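Local coordinates for protein nicotinamide-nucleotide adenylyltransferase NadR family / Ribosylnicotinamide kinase (Lactococcus lactis subsp. cremoris, PDB 6GYE) that binds nicotinamide riboside and probably phosphorylates it as a ribosylnicotinamide kinase, and probably also acts as a nicotinamide-nucleotide adenylyltransferase, at residues T194-V197 and R198-R202; I59-P62 and L63-F67; R329-E333 and F334-D338. One frame throughout, in Å; residues are numbered along the deposited sequence.

In the fold
Three local contacts mark two parts of one chain. Contact 2, at the start of helix 63-73, belongs to the part built on the five-stranded parallel sheet; contacts 1 and 3 belong to the P-loop NTPase part with its four-stranded parallel sheet, their centres about 24 Å apart. Contact 1 opens the helix after the probable Walker A loop, and contact 3 ends helix 320-333 and turns the chain toward strand 340-342. The centre of contact 2 lies about 34 Å from that of contact 1 and 28 Å from that of contact 3. Bound nicotinamide riboside is about 7 Å from the side chain of Lys65, 10 Å from Leu336 and 12 Å from Val197.

Contact 1: residues T194-V197 and R198-R202; sequences TTLV and RRLAR. With SO4 (sulfate ion), chain F.
Residues 194-197 and 198-202 form successive turns of one alpha-helix, tied by i to i+4 bonds such as Leu200 N to Leu196 O at 2.8 Å, with an N-H...O angle of 170°. Thr194 and Arg198 run side by side: the methyl CG2 of Thr194 lies over one guanidinium face, off toward its rim and 3.6 Å from Arg198 NE. OG1 of Thr194 sits beside the backbone N (chi1 -63°), with CG2 anti to that N. Thr194 N donates to sulfate O3 at 3.0 Å, and OG1 lies 2.9 Å from the same oxygen; Asp259 is a second possible acceptor of its proton. With Ser190, Thr191, Gly192 and Lys193 giving backbone amides to the ion, this is consistent with a Walker A P-loop, the sulfate probably standing where a nucleotide phosphate would bind. At the next residue, Thr195 CG2 sits over the centre of the Arg199 guanidinium, 3.9 Å from CZ. The extended Arg198 reaches Glu210 in a salt bridge. Leucines suit the inner side, where Leu196 CG meets Leu200 CD1 at 3.7 Å. From there Leu200 packs on Phe257 of strand 255-259 and Ile363 of helix 358-370, fitting helix 193-203 between sheet and helix.

Contact 2: residues I59-P62 and L63-F67; sequences IGLP and LEKRF. With SO4 (sulfate ion), chain D.
Leu61 O and Pro62 O, two successive carbonyls, receive the main hydrogen bonds that join this turn to helix 63-73. Arg66 NE reaches Leu61 O at 2.6 Å, nearly in line with the C=O bond but bent at the hydrogen (143°), the oxygen tilted 21° from the guanidinium plane. Pro62 O takes the backbone N of Arg66 at 3.0 Å and, weakly, that of Lys65. Proline suits this N-cap position because its ring fixes phi near the value needed and the helix requires no N-H from it. Gly60, whose positive phi favours glycine, is the C-prime residue of the Schellman motif that closes the preceding helix 55-58.

Apolar contact is slighter: the Lys65 chain crosses Leu61 at about a right angle, with CD 3.8 Å from Leu61 CD2, and Pro62 CD touches Lys65 CB at 4.0 Å.

Among charged groups, Lys65 turns at chi3 (-68°), carrying NZ to a weak bond with Gly60 O and beside a sulfate, at a distance too short to be trusted; Tyr69 OH also bonds that ion. Arg66 NH2 makes a salt bridge with Asp54, while NH1 serves Thr22 O and Ser49 O. Arginine suits this buried place because its several N-H groups can satisfy carbonyls and a carboxylate together, probably fixing the plane of its head.

Contact 3: residues R329-E333 and F334-D338; sequences RQLAE and FGLLD
Gln330 O accepts the backbone N of Phe334 at 2.9 Å, the last i to i+4 link before helix 320-333 closes in a Schellman motif. Its two signature bonds follow: Leu336 N reaches back to Leu331 O at 3.0 Å and nearly straight (170°), and Gly335 N meets Ala332 O from above the carbonyl plane. Gly335 is the C-prime residue; its positive phi is readily adopted by glycine, which carries no side chain to strain the turn.

The Phe334 ring lies back along the helix, its CG anti to the carbonyl carbon (chi1 -65°), so that CD2 comes 3.3 Å from Gln330 O and Glu333 CG lies over one ring face. Arg266 of helix 262-272 touches the ring and makes a salt bridge with Glu333, while the Gln330 amide is held by Glu326. Replacing Phe334 by an alanine is likely to strip Glu333 CG and Arg266 of the ring they pack against, opening a gap beside that ion pair.

Leu336, packing on Ile297 and Ile263, suits the covered side of the turn. Leu331, packed on Val299 of strand 296-300, meets Leu336 at about a right angle, CD2 to CD1 at 3.7 Å. Leu337 folds back along the last helical residues: its CD2 lies 4.1 Å from Leu331 CB, and its CD1 rests 3.9 Å from Ala332 CB.

Contact 1: residues T194-V197 and R198-R202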
loop_
_atom_site.group_PDB
_atom_site.type_symbol
_atom_site.label_atom_id
_atom_site.label_comp_id
_atom_site.label_asym_id
_atom_site.label_seq_id
_atom_site.Cartn_x
_atom_site.Cartn_y
_atom_site.Cartn_z
ATOM N N THR A 194 -22.597 -10.204 -3.949
ATOM C CA THR A 194 -22.519 -8.934 -4.656
ATOM C C THR A 194 -23.391 -7.891 -3.975
ATOM O O THR A 194 -22.952 -6.756 -3.757
ATOM C CB THR A 194 -22.905 -9.124 -6.136
ATOM O OG1 THR A 194 -21.961 -10.008 -6.755
ATOM C CG2 THR A 194 -22.877 -7.802 -6.898
ATOM N N THR A 195 -24.609 -8.270 -3.583
ATOM C CA THR A 195 -25.445 -7.344 -2.834
ATOM C C THR A 195 -24.768 -6.942 -1.522
ATOM O O THR A 195 -24.789 -5.764 -1.146
ATOM C CB THR A 195 -26.818 -7.974 -2.592
ATOM O OG1 THR A 195 -27.468 -8.132 -3.848
ATOM C CG2 THR A 195 -27.696 -7.083 -1.753
ATOM N N LEU A 196 -24.114 -7.893 -0.836
ATOM C CA LEU A 196 -23.466 -7.568 0.434
ATOM C C LEU A 196 -22.306 -6.592 0.242
ATOM O O LEU A 196 -22.208 -5.582 0.952
ATOM C CB LEU A 196 -22.978 -8.845 1.122
ATOM C CG LEU A 196 -22.329 -8.612 2.492
ATOM C CD1 LEU A 196 -23.334 -8.020 3.452
ATOM C CD2 LEU A 196 -21.723 -9.880 3.063
ATOM N N VAL A 197 -21.418 -6.895 -0.712
ATOM C CA VAL A 197 -20.247 -6.063 -1.009
ATOM C C VAL A 197 -20.659 -4.619 -1.273
ATOM O O VAL A 197 -20.095 -3.676 -0.704
ATOM C CB VAL A 197 -19.487 -6.638 -2.222
ATOM C CG1 VAL A 197 -18.457 -5.633 -2.745
ATOM C CG2 VAL A 197 -18.820 -7.960 -1.875
ATOM N N ARG A 198 -21.652 -4.426 -2.147
ATOM C CA ARG A 198 -22.052 -3.075 -2.521
ATOM C C ARG A 198 -22.675 -2.332 -1.352
ATOM O O ARG A 198 -22.402 -1.141 -1.159
ATOM C CB ARG A 198 -23.023 -3.117 -3.697
ATOM C CG ARG A 198 -22.420 -3.752 -4.935
ATOM C CD ARG A 198 -23.421 -3.819 -6.076
ATOM N NE ARG A 198 -22.765 -4.216 -7.316
ATOM C CZ ARG A 198 -23.405 -4.502 -8.440
ATOM N NH1 ARG A 198 -24.728 -4.443 -8.487
ATOM N NH2 ARG A 198 -22.717 -4.852 -9.512
ATOM N N ARG A 199 -23.501 -3.016 -0.550
ATOM C CA ARG A 199 -24.097 -2.352 0.604
ATOM C C ARG A 199 -23.033 -2.021 1.649
ATOM O O ARG A 199 -23.026 -0.911 2.201
ATOM C CB ARG A 199 -25.215 -3.205 1.192
ATOM C CG ARG A 199 -26.302 -3.432 0.171
ATOM C CD ARG A 199 -27.667 -3.083 0.633
ATOM N NE ARG A 199 -28.438 -4.217 1.117
ATOM C CZ ARG A 199 -29.607 -4.591 0.607
ATOM N NH1 ARG A 199 -30.139 -3.918 -0.413
ATOM N NH2 ARG A 199 -30.253 -5.620 1.134
ATOM N N LEU A 200 -22.107 -2.949 1.921
ATOM C CA LEU A 200 -21.050 -2.637 2.885
ATOM C C LEU A 200 -20.231 -1.434 2.425
ATOM O O LEU A 200 -20.050 -0.475 3.179
ATOM C CB LEU A 200 -20.145 -3.849 3.117
ATOM C CG LEU A 200 -20.747 -5.064 3.832
ATOM C CD1 LEU A 200 -19.771 -6.227 3.786
ATOM C CD2 LEU A 200 -21.130 -4.741 5.278
ATOM N N ALA A 201 -19.753 -1.459 1.172
ATOM C CA ALA A 201 -18.929 -0.367 0.642
ATOM C C ALA A 201 -19.700 0.947 0.604
ATOM O O ALA A 201 -19.205 1.991 1.053
ATOM C CB ALA A 201 -18.420 -0.710 -0.766
ATOM N N ARG A 202 -20.918 0.918 0.065
ATOM C CA ARG A 202 -21.659 2.168 -0.036
ATOM C C ARG A 202 -21.984 2.725 1.345
ATOM O O ARG A 202 -22.117 3.942 1.501
ATOM C CB ARG A 202 -22.910 1.974 -0.901
ATOM C CG ARG A 202 -22.560 1.925 -2.405
ATOM C CD ARG A 202 -23.645 1.301 -3.263
ATOM N NE ARG A 202 -23.303 1.392 -4.679
ATOM C CZ ARG A 202 -23.863 0.675 -5.649
ATOM N NH1 ARG A 202 -24.812 -0.225 -5.388
ATOM N NH2 ARG A 202 -23.466 0.869 -6.895
HETATM S S SO4 F . -23.713 -13.767 -5.558
HETATM O O1 SO4 F . -25.133 -13.403 -5.484
HETATM O O2 SO4 F . -23.443 -14.608 -6.716
HETATM O O3 SO4 F . -22.866 -12.593 -5.719
HETATM O O4 SO4 F . -23.404 -14.492 -4.334
#

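Contact 2: residues I59-P62 and L63-F67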
loop_
_atom_site.group_PDB
_atom_site.type_symbol
_atom_site.label_atom_id
_atom_site.label_comp_id
_atom_site.label_asym_id
_atom_site.label_seq_id
_atom_site.Cartn_x
_atom_site.Cartn_y
_atom_site.Cartn_z
ATOM N N ILE A 59 7.844 -1.422 9.049
ATOM C CA ILE A 59 6.446 -1.424 8.658
ATOM C C ILE A 59 6.291 -1.722 7.166
ATOM O O ILE A 59 5.242 -1.434 6.581
ATOM C CB ILE A 59 5.737 -0.118 9.050
ATOM C CG1 ILE A 59 6.295 1.070 8.269
ATOM C CG2 ILE A 59 5.874 0.144 10.561
ATOM C CD1 ILE A 59 5.434 2.314 8.441
ATOM N N GLY A 60 7.316 -2.317 6.546
ATOM C CA GLY A 60 7.216 -2.711 5.156
ATOM C C GLY A 60 7.505 -1.618 4.157
ATOM O O GLY A 60 7.050 -1.703 3.017
ATOM N N LEU A 61 8.237 -0.581 4.549
ATOM C CA LEU A 61 8.659 0.489 3.648
ATOM C C LEU A 61 10.171 0.670 3.740
ATOM O O LEU A 61 10.654 1.694 4.230
ATOM C CB LEU A 61 7.927 1.793 3.968
ATOM C CG LEU A 61 6.411 1.873 3.754
ATOM C CD1 LEU A 61 5.885 3.202 4.266
ATOM C CD2 LEU A 61 6.018 1.707 2.290
ATOM N N PRO A 62 10.954 -0.294 3.260
ATOM C CA PRO A 62 12.413 -0.147 3.329
ATOM C C PRO A 62 12.890 0.987 2.432
ATOM O O PRO A 62 12.159 1.512 1.590
ATOM C CB PRO A 62 12.939 -1.497 2.841
ATOM C CG PRO A 62 11.838 -2.028 1.950
ATOM C CD PRO A 62 10.538 -1.461 2.454
ATOM N N LEU A 63 14.161 1.350 2.627
ATOM C CA LEU A 63 14.739 2.528 1.980
ATOM C C LEU A 63 14.568 2.496 0.456
ATOM O O LEU A 63 14.190 3.501 -0.160
ATOM C CB LEU A 63 16.211 2.626 2.355
ATOM C CG LEU A 63 17.044 3.750 1.755
ATOM C CD1 LEU A 63 16.391 5.085 2.027
ATOM C CD2 LEU A 63 18.450 3.719 2.339
ATOM N N GLU A 64 14.851 1.349 -0.171
ATOM C CA GLU A 64 14.733 1.263 -1.626
ATOM C C GLU A 64 13.316 1.600 -2.088
ATOM O O GLU A 64 13.135 2.310 -3.086
ATOM C CB GLU A 64 15.153 -0.127 -2.111
ATOM C CG GLU A 64 14.901 -0.420 -3.590
ATOM C CD GLU A 64 15.919 0.227 -4.526
ATOM O OE1 GLU A 64 16.967 0.688 -4.038
ATOM O OE2 GLU A 64 15.687 0.250 -5.758
ATOM N N LYS A 65 12.300 1.136 -1.351
ATOM C CA LYS A 65 10.925 1.386 -1.767
ATOM C C LYS A 65 10.522 2.840 -1.541
ATOM O O LYS A 65 9.848 3.438 -2.389
ATOM C CB LYS A 65 9.965 0.440 -1.043
ATOM C CG LYS A 65 8.505 0.720 -1.396
ATOM C CD LYS A 65 7.540 -0.174 -0.649
ATOM C CE LYS A 65 7.645 -1.612 -1.101
ATOM N NZ LYS A 65 6.750 -2.484 -0.285
ATOM N N ARG A 66 10.913 3.426 -0.403
ATOM C CA ARG A 66 10.629 4.842 -0.170
ATOM C C ARG A 66 11.301 5.712 -1.216
ATOM O O ARG A 66 10.731 6.707 -1.671
ATOM C CB ARG A 66 11.093 5.272 1.222
ATOM C CG ARG A 66 10.617 4.393 2.338
ATOM C CD ARG A 66 10.882 5.046 3.680
ATOM N NE ARG A 66 11.605 4.102 4.508
ATOM C CZ ARG A 66 12.847 4.250 4.928
ATOM N NH1 ARG A 66 13.530 5.349 4.655
ATOM N NH2 ARG A 66 13.386 3.295 5.650
ATOM N N PHE A 67 12.533 5.371 -1.583
ATOM C CA PHE A 67 13.214 6.115 -2.635
ATOM C C PHE A 67 12.424 6.049 -3.938
ATOM O O PHE A 67 12.160 7.084 -4.558
ATOM C CB PHE A 67 14.630 5.576 -2.811
ATOM C CG PHE A 67 15.313 6.019 -4.063
ATOM C CD1 PHE A 67 15.873 7.285 -4.156
ATOM C CD2 PHE A 67 15.419 5.157 -5.151
ATOM C CE1 PHE A 67 16.529 7.685 -5.320
ATOM C CE2 PHE A 67 16.070 5.552 -6.317
ATOM C CZ PHE A 67 16.628 6.817 -6.398
HETATM S S SO4 D . 3.253 -1.697 -0.902
HETATM O O1 SO4 D . 3.270 -0.263 -1.127
HETATM O O2 SO4 D . 3.329 -2.375 -2.198
HETATM O O3 SO4 D . 4.397 -2.111 -0.102
HETATM O O4 SO4 D . 2.036 -2.073 -0.184
#

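Contact 3: residues R329-E333 and F334-D338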
loop_
_atom_site.group_PDB
_atom_site.type_symbol
_atom_site.label_atom_id
_atom_site.label_comp_id
_atom_site.label_asym_id
_atom_site.label_seq_id
_atom_site.Cartn_x
_atom_site.Cartn_y
_atom_site.Cartn_z
ATOM N N ARG A 329 -10.928 -25.304 4.428
ATOM C CA ARG A 329 -9.643 -26.004 4.374
ATOM C C ARG A 329 -8.546 -25.083 3.854
ATOM O O ARG A 329 -7.456 -25.000 4.427
ATOM C CB ARG A 329 -9.712 -27.234 3.470
ATOM C CG ARG A 329 -9.928 -28.561 4.141
ATOM C CD ARG A 329 -9.829 -29.683 3.112
ATOM N NE ARG A 329 -10.862 -29.643 2.076
ATOM C CZ ARG A 329 -12.085 -30.152 2.205
ATOM N NH1 ARG A 329 -12.439 -30.746 3.343
ATOM N NH2 ARG A 329 -12.948 -30.071 1.189
ATOM N N GLN A 330 -8.817 -24.388 2.747
ATOM C CA GLN A 330 -7.780 -23.574 2.128
ATOM C C GLN A 330 -7.455 -22.346 2.969
ATOM O O GLN A 330 -6.281 -21.994 3.120
ATOM C CB GLN A 330 -8.189 -23.189 0.704
ATOM C CG GLN A 330 -8.295 -24.408 -0.235
ATOM C CD GLN A 330 -8.175 -24.033 -1.713
ATOM O OE1 GLN A 330 -7.595 -23.002 -2.054
ATOM N NE2 GLN A 330 -8.721 -24.874 -2.592
ATOM N N LEU A 331 -8.470 -21.687 3.538
ATOM C CA LEU A 331 -8.186 -20.578 4.446
ATOM C C LEU A 331 -7.318 -21.040 5.613
ATOM O O LEU A 331 -6.468 -20.284 6.100
ATOM C CB LEU A 331 -9.487 -19.937 4.944
ATOM C CG LEU A 331 -10.303 -19.151 3.904
ATOM C CD1 LEU A 331 -11.699 -18.772 4.413
ATOM C CD2 LEU A 331 -9.562 -17.914 3.465
ATOM N N ALA A 332 -7.483 -22.287 6.054
ATOM C CA ALA A 332 -6.542 -22.825 7.024
ATOM C C ALA A 332 -5.179 -23.047 6.382
ATOM O O ALA A 332 -4.147 -22.696 6.965
ATOM C CB ALA A 332 -7.082 -24.124 7.622
ATOM N N GLU A 333 -5.156 -23.609 5.172
ATOM C CA GLU A 333 -3.894 -23.872 4.486
ATOM C C GLU A 333 -3.017 -22.622 4.395
ATOM O O GLU A 333 -1.797 -22.703 4.556
ATOM C CB GLU A 333 -4.169 -24.444 3.091
ATOM C CG GLU A 333 -2.923 -24.631 2.236
ATOM C CD GLU A 333 -3.206 -25.280 0.893
ATOM O OE1 GLU A 333 -2.236 -25.671 0.206
ATOM O OE2 GLU A 333 -4.395 -25.423 0.533
ATOM N N PHE A 334 -3.615 -21.453 4.179
ATOM C CA PHE A 334 -2.849 -20.219 4.052
ATOM C C PHE A 334 -2.802 -19.420 5.353
ATOM O O PHE A 334 -2.403 -18.255 5.332
ATOM C CB PHE A 334 -3.412 -19.358 2.912
ATOM C CG PHE A 334 -3.254 -19.990 1.551
ATOM C CD1 PHE A 334 -2.013 -20.024 0.922
ATOM C CD2 PHE A 334 -4.328 -20.593 0.924
ATOM C CE1 PHE A 334 -1.847 -20.633 -0.317
ATOM C CE2 PHE A 334 -4.172 -21.208 -0.317
ATOM C CZ PHE A 334 -2.925 -21.226 -0.939
ATOM N N GLY A 335 -3.208 -20.017 6.471
ATOM C CA GLY A 335 -3.072 -19.390 7.785
ATOM C C GLY A 335 -3.853 -18.107 7.995
ATOM O O GLY A 335 -3.356 -17.179 8.642
ATOM N N LEU A 336 -5.083 -18.045 7.494
ATOM C CA LEU A 336 -5.878 -16.826 7.516
ATOM C C LEU A 336 -7.006 -16.858 8.543
ATOM O O LEU A 336 -7.803 -15.916 8.601
ATOM C CB LEU A 336 -6.460 -16.579 6.125
ATOM C CG LEU A 336 -5.428 -16.424 5.010
ATOM C CD1 LEU A 336 -6.109 -16.502 3.664
ATOM C CD2 LEU A 336 -4.704 -15.110 5.159
ATOM N N LEU A 337 -7.094 -17.908 9.356
ATOM C CA LEU A 337 -8.316 -18.126 10.126
ATOM C C LEU A 337 -8.601 -17.001 11.110
ATOM O O LEU A 337 -9.765 -16.770 11.457
ATOM C CB LEU A 337 -8.239 -19.465 10.856
ATOM C CG LEU A 337 -8.289 -20.645 9.888
ATOM C CD1 LEU A 337 -8.309 -21.935 10.633
ATOM C CD2 LEU A 337 -9.523 -20.520 8.994
ATOM N N ASP A 338 -7.571 -16.277 11.559
ATOM C CA ASP A 338 -7.804 -15.212 12.533
ATOM C C ASP A 338 -8.443 -13.974 11.922
ATOM O O ASP A 338 -8.979 -13.142 12.663
ATOM C CB ASP A 338 -6.498 -14.826 13.221
ATOM C CG ASP A 338 -6.149 -15.763 14.361
ATOM O OD1 ASP A 338 -7.079 -16.330 14.984
ATOM O OD2 ASP A 338 -4.946 -15.938 14.633
#